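Side-chain contacts in BolA-like protein (Babesia bovis, PDB 3O2E), which is of unknown function but may, like other members of the BolA/IbaG family, take part in binding 2Fe-2S clusters: residues A[33-38]-A[75-80]; A[57-62]-A[97-102]; A[61-64]-A[70-73]. All blocks are in the same frame, centred on the assembly; numbering follows the deposited sequence.

Interaction 1. Residues A[33-38]-A[75-80]; sequences RSMLSP and VNSAIA
L36 and V75 meet on the buried side of two neighbouring helix ends, where CD1 of L36 lies 3.8 Å from CG2 of V75 and the two side chains cross at about a right angle. Branched aliphatic residues suit this place, because each fills space without a polar group to satisfy. V75 also reaches I58, F89 and M91, so this half of the contact belongs to the hydrophobic core. Next to it A78, small enough to let the helices come close, receives CB of M35 at 3.8 Å from its own CB.

Toward the solvent the packing gives way to the flexible thioether of M35. Its chain runs straight out from the helix and turns only at its last torsion (chi3 -86°), which lays SD 3.8 Å from A78 CB and brings CE within 3.4 Å of S77 OG. No hydrogen bond joins the segments; S77 OG bonds to L74 O within its own helix, and the methionine simply rests against it. Helices 25-36 and 68-78 thus pack side by side over one face of the mixed three-stranded sheet, as in the BolA fold, a class II KH-like alpha/beta architecture.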
loop_
_atom_site.group_PDB
_atom_site.type_symbol
_atom_site.label_atom_id
_atom_site.label_comp_id
_atom_site.label_asym_id
_atom_site.label_seq_id
_atom_site.Cartn_x
_atom_site.Cartn_y
_atom_site.Cartn_z
ATOM N N ARG A 33 5.949 4.348 -2.188
ATOM C CA ARG A 33 7.158 4.408 -3.041
ATOM C C ARG A 33 8.410 4.740 -2.251
ATOM O O ARG A 33 9.477 4.177 -2.469
ATOM C CB ARG A 33 6.993 5.433 -4.166
ATOM C CG ARG A 33 6.038 4.920 -5.185
ATOM C CD ARG A 33 5.582 5.964 -6.178
ATOM N NE ARG A 33 4.836 5.224 -7.200
ATOM C CZ ARG A 33 3.786 5.649 -7.901
ATOM N NH1 ARG A 33 3.301 6.878 -7.734
ATOM N NH2 ARG A 33 3.236 4.800 -8.804
ATOM N N SER A 34 8.298 5.697 -1.345
ATOM C CA SER A 34 9.442 6.094 -0.551
ATOM C C SER A 34 9.996 4.924 0.293
ATOM O O SER A 34 11.213 4.696 0.293
ATOM C CB SER A 34 9.084 7.280 0.315
ATOM O OG SER A 34 10.145 7.537 1.204
ATOM N N MET A 35 9.105 4.176 0.969
ATOM C CA MET A 35 9.542 3.090 1.875
ATOM C C MET A 35 9.826 1.755 1.171
ATOM O O MET A 35 10.789 1.056 1.517
ATOM C CB MET A 35 8.557 2.890 3.026
ATOM C CG MET A 35 9.096 1.891 4.070
ATOM S SD MET A 35 8.178 1.458 5.536
ATOM C CE MET A 35 8.628 2.752 6.718
ATOM N N LEU A 36 9.000 1.411 0.183
ATOM C CA LEU A 36 8.987 0.076 -0.375
ATOM C C LEU A 36 9.563 -0.058 -1.779
ATOM O O LEU A 36 9.768 -1.171 -2.216
ATOM C CB LEU A 36 7.586 -0.482 -0.340
ATOM C CG LEU A 36 6.880 -0.386 0.995
ATOM C CD1 LEU A 36 5.386 -0.716 0.761
ATOM C CD2 LEU A 36 7.522 -1.286 2.013
ATOM N N SER A 37 9.861 1.068 -2.448
ATOM C CA SER A 37 10.549 1.081 -3.713
ATOM C C SER A 37 10.002 -0.023 -4.620
ATOM O O SER A 37 10.761 -0.851 -5.117
ATOM C CB SER A 37 12.043 0.923 -3.461
ATOM O OG SER A 37 12.520 2.069 -2.771
ATOM N N PRO A 38 8.672 -0.035 -4.827
ATOM C CA PRO A 38 8.071 -1.152 -5.570
ATOM C C PRO A 38 8.454 -1.170 -7.038
ATOM O O PRO A 38 8.747 -0.145 -7.602
ATOM C CB PRO A 38 6.554 -0.929 -5.396
ATOM C CG PRO A 38 6.410 0.590 -5.289
ATOM C CD PRO A 38 7.686 1.025 -4.524
ATOM N N VAL A 75 3.859 -2.322 5.171
ATOM C CA VAL A 75 3.048 -1.344 4.436
ATOM C C VAL A 75 2.379 -0.363 5.361
ATOM O O VAL A 75 2.409 0.846 5.118
ATOM C CB VAL A 75 2.048 -2.047 3.538
ATOM C CG1 VAL A 75 1.144 -1.039 2.816
ATOM C CG2 VAL A 75 2.831 -2.927 2.565
ATOM N N ASN A 76 1.827 -0.850 6.464
ATOM C CA ASN A 76 1.176 0.037 7.426
ATOM C C ASN A 76 2.169 0.958 8.078
ATOM O O ASN A 76 1.878 2.100 8.320
ATOM C CB ASN A 76 0.495 -0.759 8.492
ATOM C CG ASN A 76 -0.674 -1.522 7.982
ATOM O OD1 ASN A 76 -1.319 -1.147 7.000
ATOM N ND2 ASN A 76 -0.977 -2.590 8.664
ATOM N N SER A 77 3.386 0.477 8.306
ATOM C CA SER A 77 4.414 1.349 8.840
ATOM C C SER A 77 4.823 2.507 7.888
ATOM O O SER A 77 5.215 3.553 8.350
ATOM C CB SER A 77 5.609 0.544 9.330
ATOM O OG SER A 77 6.620 0.594 8.378
ATOM N N ALA A 78 4.746 2.298 6.579
ATOM C CA ALA A 78 4.949 3.361 5.586
ATOM C C ALA A 78 3.952 4.509 5.691
ATOM O O ALA A 78 4.285 5.690 5.459
ATOM C CB ALA A 78 4.921 2.742 4.186
ATOM N N ILE A 79 2.729 4.179 6.084
ATOM C CA ILE A 79 1.632 5.148 6.142
ATOM C C ILE A 79 1.139 5.332 7.568
ATOM O O ILE A 79 -0.050 5.703 7.769
ATOM C CB ILE A 79 0.433 4.748 5.225
ATOM C CG1 ILE A 79 -0.088 3.335 5.569
ATOM C CG2 ILE A 79 0.774 4.789 3.698
ATOM C CD1 ILE A 79 -1.427 2.975 4.890
ATOM N N ALA A 80 2.041 5.137 8.551
ATOM C CA ALA A 80 1.694 5.216 9.984
ATOM C C ALA A 80 1.119 6.552 10.352
ATOM O O ALA A 80 0.147 6.597 11.057
ATOM C CB ALA A 80 2.917 4.878 10.912
#

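Interaction 2. Residues A[57-62]-A[97-102]; sequences YIVSQQ and GEWEAK
S60 OG, one residue beyond the V59 that lies against W99, is gripped from two directions: it accepts the backbone N-H of Q62 at 3.0 Å, forming an ST turn, and it is hydrogen-bonded to L36 O. A serine suits this spot because its short side chain can serve both backbones where strand 52-59 gives way to the 3-10 turn.

In the contact itself V59 comes over a face of the indole: its CG2 stands 3.6 Å from the centroid of the five-membered ring and only 11° off the ring normal, a CH-pi contact. The other branch, V59 CG1, packs against W99 CB at 3.8 Å, so both methyls rest on the same face of the indole, CG1 toward CB and CE3. W99 has CG anti to the backbone N (chi1 -172°), which swings the indole from helix 96-101 toward the strand. Y57 comes instead at the edge of the indole, the two side chains crossing at about a right angle. Its OH lies near the indole plane, 3.4 Å from W99 CD1, while W99 NE1 sits in turn at the edge of the phenol ring, 3.9 Å from Y57 CE2. F40 of strand 40-45 also meets the tryptophan ring, the two planes being about 20° apart.

No hydrogen bond crosses between the segments; the phenol OH lies nearer the indole carbon CD1 than NE1. The C-terminal helix is therefore joined to the strand here by dispersion and CH-pi forces, for which a broad, polarisable indole is well suited.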
loop_
_atom_site.group_PDB
_atom_site.type_symbol
_atom_site.label_atom_id
_atom_site.label_comp_id
_atom_site.label_asym_id
_atom_site.label_seq_id
_atom_site.Cartn_x
_atom_site.Cartn_y
_atom_site.Cartn_z
ATOM N N TYR A 57 -2.237 -2.568 -4.514
ATOM C CA TYR A 57 -1.547 -3.707 -5.128
ATOM C C TYR A 57 -0.057 -3.364 -5.241
ATOM O O TYR A 57 0.319 -2.448 -5.950
ATOM C CB TYR A 57 -2.149 -4.042 -6.481
ATOM C CG TYR A 57 -1.652 -5.334 -7.077
ATOM C CD1 TYR A 57 -2.296 -6.547 -6.814
ATOM C CD2 TYR A 57 -0.548 -5.355 -7.907
ATOM C CE1 TYR A 57 -1.820 -7.737 -7.341
ATOM C CE2 TYR A 57 -0.086 -6.530 -8.455
ATOM C CZ TYR A 57 -0.718 -7.710 -8.170
ATOM O OH TYR A 57 -0.256 -8.868 -8.749
ATOM N N ILE A 58 0.779 -4.083 -4.479
ATOM C CA ILE A 58 2.201 -3.685 -4.261
ATOM C C ILE A 58 3.137 -4.860 -4.555
ATOM O O ILE A 58 3.044 -5.906 -3.935
ATOM C CB ILE A 58 2.502 -3.225 -2.785
ATOM C CG1 ILE A 58 1.354 -2.388 -2.232
ATOM C CG2 ILE A 58 3.878 -2.450 -2.706
ATOM C CD1 ILE A 58 1.441 -2.091 -0.824
ATOM N N VAL A 59 4.033 -4.662 -5.489
ATOM C CA VAL A 59 5.106 -5.603 -5.803
ATOM C C VAL A 59 6.410 -4.929 -5.348
ATOM O O VAL A 59 6.753 -3.861 -5.831
ATOM C CB VAL A 59 5.198 -5.874 -7.297
ATOM C CG1 VAL A 59 6.334 -6.930 -7.624
ATOM C CG2 VAL A 59 3.847 -6.321 -7.819
ATOM N N SER A 60 7.103 -5.537 -4.393
ATOM C CA SER A 60 8.302 -4.930 -3.790
ATOM C C SER A 60 9.290 -5.977 -3.315
ATOM O O SER A 60 8.880 -6.944 -2.676
ATOM C CB SER A 60 7.917 -4.072 -2.613
ATOM O OG SER A 60 9.072 -3.581 -1.938
ATOM N N GLN A 61 10.575 -5.819 -3.657
ATOM C CA GLN A 61 11.639 -6.650 -3.079
ATOM C C GLN A 61 11.717 -6.576 -1.545
ATOM O O GLN A 61 12.308 -7.453 -0.927
ATOM C CB GLN A 61 13.030 -6.324 -3.688
ATOM N N GLN A 62 11.130 -5.552 -0.929
ATOM C CA GLN A 62 11.131 -5.429 0.528
ATOM C C GLN A 62 10.306 -6.498 1.242
ATOM O O GLN A 62 10.408 -6.685 2.454
ATOM C CB GLN A 62 10.628 -4.041 0.938
ATOM C CG GLN A 62 11.511 -2.902 0.533
ATOM C CD GLN A 62 12.899 -3.078 1.080
ATOM O OE1 GLN A 62 13.106 -3.117 2.305
ATOM N NE2 GLN A 62 13.848 -3.237 0.194
ATOM N N GLY A 97 9.452 -11.739 -7.590
ATOM C CA GLY A 97 9.446 -13.153 -7.914
ATOM C C GLY A 97 8.096 -13.851 -7.950
ATOM O O GLY A 97 7.814 -14.657 -8.861
ATOM N N GLU A 98 7.275 -13.577 -6.940
ATOM C CA GLU A 98 5.928 -14.089 -6.886
ATOM C C GLU A 98 5.060 -13.474 -7.972
ATOM O O GLU A 98 4.225 -14.147 -8.543
ATOM C CB GLU A 98 5.321 -13.792 -5.529
ATOM C CG GLU A 98 5.950 -14.581 -4.371
ATOM C CD GLU A 98 5.727 -13.929 -3.028
ATOM O OE1 GLU A 98 4.981 -12.933 -2.980
ATOM O OE2 GLU A 98 6.339 -14.381 -2.012
ATOM N N TRP A 99 5.236 -12.173 -8.223
ATOM C CA TRP A 99 4.503 -11.454 -9.280
ATOM C C TRP A 99 4.744 -12.076 -10.633
ATOM O O TRP A 99 3.805 -12.328 -11.391
ATOM C CB TRP A 99 4.946 -9.985 -9.309
ATOM C CG TRP A 99 4.181 -9.069 -10.190
ATOM C CD1 TRP A 99 2.836 -8.834 -10.170
ATOM C CD2 TRP A 99 4.725 -8.164 -11.120
ATOM N NE1 TRP A 99 2.510 -7.873 -11.061
ATOM C CE2 TRP A 99 3.654 -7.442 -11.671
ATOM C CE3 TRP A 99 6.025 -7.885 -11.547
ATOM C CZ2 TRP A 99 3.835 -6.455 -12.625
ATOM C CZ3 TRP A 99 6.205 -6.915 -12.499
ATOM C CH2 TRP A 99 5.111 -6.211 -13.038
ATOM N N GLU A 100 6.003 -12.291 -10.949
ATOM C CA GLU A 100 6.349 -12.965 -12.200
ATOM C C GLU A 100 5.732 -14.394 -12.235
ATOM O O GLU A 100 5.119 -14.790 -13.236
ATOM C CB GLU A 100 7.859 -12.926 -12.397
ATOM N N ALA A 101 5.776 -15.126 -11.129
ATOM C CA ALA A 101 5.159 -16.476 -11.091
ATOM C C ALA A 101 3.600 -16.559 -11.122
ATOM O O ALA A 101 3.034 -17.602 -11.449
ATOM C CB ALA A 101 5.729 -17.282 -9.882
ATOM N N LYS A 102 2.896 -15.494 -10.762
ATOM C CA LYS A 102 1.458 -15.453 -10.923
ATOM C C LYS A 102 1.147 -14.808 -12.295
ATOM O O LYS A 102 -0.030 -14.515 -12.602
ATOM C CB LYS A 102 0.812 -14.686 -9.763
ATOM C CG LYS A 102 1.046 -15.371 -8.416
ATOM C CD LYS A 102 0.542 -14.543 -7.256
ATOM C CE LYS A 102 0.647 -15.271 -5.923
ATOM N NZ LYS A 102 -0.406 -16.317 -5.820
#

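Interaction 3. Residues A[61-64]-A[70-73]; sequences QQFE and DRQR
F63 and R71 each place CG beside their own backbone N, opposite the carbonyl carbon, with chi1 of -57° and -65°; this turns the phenyl ring and the arginine chain toward each other, so that they lie alongside. From there R71 stays extended as far as NE and runs past the phenylalanine. Its methylenes do the apolar work: R71 CG lies 3.7 Å from F63 CD1, and R71 CD 3.8 Å from F63 CB. Arginine suits the place because its stem is aliphatic while its tip can reach polar partners farther on.

That tip lies close to parallel with the phenyl ring, the planes being 9° apart, yet it is F63 CB that sits over a guanidinium face, 3.7 Å above its plane and toward the rim. F63 O also approaches a guanidinium face, 3.4 Å from R71 NH2, too poorly angled for a hydrogen bond. The arginine spends its N-H groups elsewhere: NE bonds to K66 O, and NH1 to both C93 O and E98 OE1, the last a salt bridge that would probably balance the charge of this buried residue. One turn of helix holds a second ion pair, R73 NH1 to D70 OD1 at 3.2 Å.

F63 also touches V75 farther along helix 68-78 and C93 on strand 86-94, so the turn after strand 52-59 is tucked against the start of the helix and the neighbouring strand.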
loop_
_atom_site.group_PDB
_atom_site.type_symbol
_atom_site.label_atom_id
_atom_site.label_comp_id
_atom_site.label_asym_id
_atom_site.label_seq_id
_atom_site.Cartn_x
_atom_site.Cartn_y
_atom_site.Cartn_z
ATOM N N GLN A 61 10.575 -5.819 -3.657
ATOM C CA GLN A 61 11.639 -6.650 -3.079
ATOM C C GLN A 61 11.717 -6.576 -1.545
ATOM O O GLN A 61 12.308 -7.453 -0.927
ATOM C CB GLN A 61 13.030 -6.324 -3.688
ATOM N N GLN A 62 11.130 -5.552 -0.929
ATOM C CA GLN A 62 11.131 -5.429 0.528
ATOM C C GLN A 62 10.306 -6.498 1.242
ATOM O O GLN A 62 10.408 -6.685 2.454
ATOM C CB GLN A 62 10.628 -4.041 0.938
ATOM C CG GLN A 62 11.511 -2.902 0.533
ATOM C CD GLN A 62 12.899 -3.078 1.080
ATOM O OE1 GLN A 62 13.106 -3.117 2.305
ATOM N NE2 GLN A 62 13.848 -3.237 0.194
ATOM N N PHE A 63 9.450 -7.159 0.496
ATOM C CA PHE A 63 8.673 -8.283 1.007
ATOM C C PHE A 63 9.395 -9.632 0.956
ATOM O O PHE A 63 8.838 -10.627 1.402
ATOM C CB PHE A 63 7.380 -8.434 0.215
ATOM C CG PHE A 63 6.505 -7.198 0.199
ATOM C CD1 PHE A 63 6.274 -6.467 1.333
ATOM C CD2 PHE A 63 5.840 -6.848 -0.939
ATOM C CE1 PHE A 63 5.428 -5.366 1.287
ATOM C CE2 PHE A 63 5.024 -5.767 -1.000
ATOM C CZ PHE A 63 4.822 -5.016 0.100
ATOM N N GLU A 64 10.606 -9.697 0.395
ATOM C CA GLU A 64 11.336 -10.955 0.339
ATOM C C GLU A 64 11.745 -11.359 1.755
ATOM O O GLU A 64 12.254 -10.551 2.508
ATOM C CB GLU A 64 12.545 -10.867 -0.597
ATOM C CG GLU A 64 12.131 -10.634 -2.071
ATOM C CD GLU A 64 13.281 -10.311 -3.062
ATOM O OE1 GLU A 64 14.451 -10.241 -2.640
ATOM O OE2 GLU A 64 12.980 -10.113 -4.268
ATOM N N ASP A 70 3.752 -10.012 8.234
ATOM C CA ASP A 70 4.904 -9.128 8.303
ATOM C C ASP A 70 5.000 -8.150 7.113
ATOM O O ASP A 70 5.496 -7.008 7.248
ATOM C CB ASP A 70 6.176 -9.946 8.462
ATOM C CG ASP A 70 6.465 -10.290 9.921
ATOM O OD1 ASP A 70 5.936 -9.599 10.818
ATOM O OD2 ASP A 70 7.261 -11.222 10.146
ATOM N N ARG A 71 4.523 -8.577 5.944
ATOM C CA ARG A 71 4.357 -7.665 4.788
ATOM C C ARG A 71 3.353 -6.543 5.076
ATOM O O ARG A 71 3.618 -5.365 4.824
ATOM C CB ARG A 71 3.917 -8.461 3.566
ATOM C CG ARG A 71 4.977 -9.446 3.103
ATOM C CD ARG A 71 4.506 -10.245 1.896
ATOM N NE ARG A 71 5.461 -11.311 1.638
ATOM C CZ ARG A 71 5.592 -11.939 0.483
ATOM N NH1 ARG A 71 4.834 -11.606 -0.534
ATOM N NH2 ARG A 71 6.525 -12.868 0.340
ATOM N N GLN A 72 2.195 -6.913 5.607
ATOM C CA GLN A 72 1.170 -5.936 5.966
ATOM C C GLN A 72 1.669 -4.945 6.973
ATOM O O GLN A 72 1.475 -3.739 6.820
ATOM C CB GLN A 72 -0.060 -6.620 6.493
ATOM C CG GLN A 72 -0.799 -7.402 5.436
ATOM C CD GLN A 72 -2.020 -8.104 6.024
ATOM O OE1 GLN A 72 -2.782 -7.519 6.802
ATOM N NE2 GLN A 72 -2.184 -9.370 5.687
ATOM N N ARG A 73 2.388 -5.433 7.972
ATOM C CA ARG A 73 3.040 -4.522 8.903
ATOM C C ARG A 73 3.956 -3.496 8.267
ATOM O O ARG A 73 3.958 -2.309 8.632
ATOM C CB ARG A 73 3.775 -5.333 9.951
ATOM C CG ARG A 73 2.817 -6.016 10.845
ATOM C CD ARG A 73 3.452 -7.132 11.572
ATOM N NE ARG A 73 2.643 -7.502 12.698
ATOM C CZ ARG A 73 2.704 -8.646 13.350
ATOM N NH1 ARG A 73 3.526 -9.606 12.968
ATOM N NH2 ARG A 73 1.918 -8.833 14.397
#

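How the interactions relate
Interactions 1 and 3 lie on the face of the sheet under helices 25-36 and 68-78, interaction 2 on the other face, with strand 52-59 between them. Along the chain the segments come in the order 33-38, 57-62, 61-64, 70-73, 75-80 and 97-102: interaction 3 is the most local, and interactions 1 and 2 interleave. Interactions 1 and 3 share helix 68-78, their centres about 10 Å apart, and meet where V75 CG2 lies 3.8 Å from F63 CE1. Interactions 2 and 3 share Q61 and Q62, again about 10 Å apart; 1 and 2 are about 15 Å apart. The strand's end and following turn link both faces, and the R71-E98 salt bridge connects helices 68-78 and 96-101.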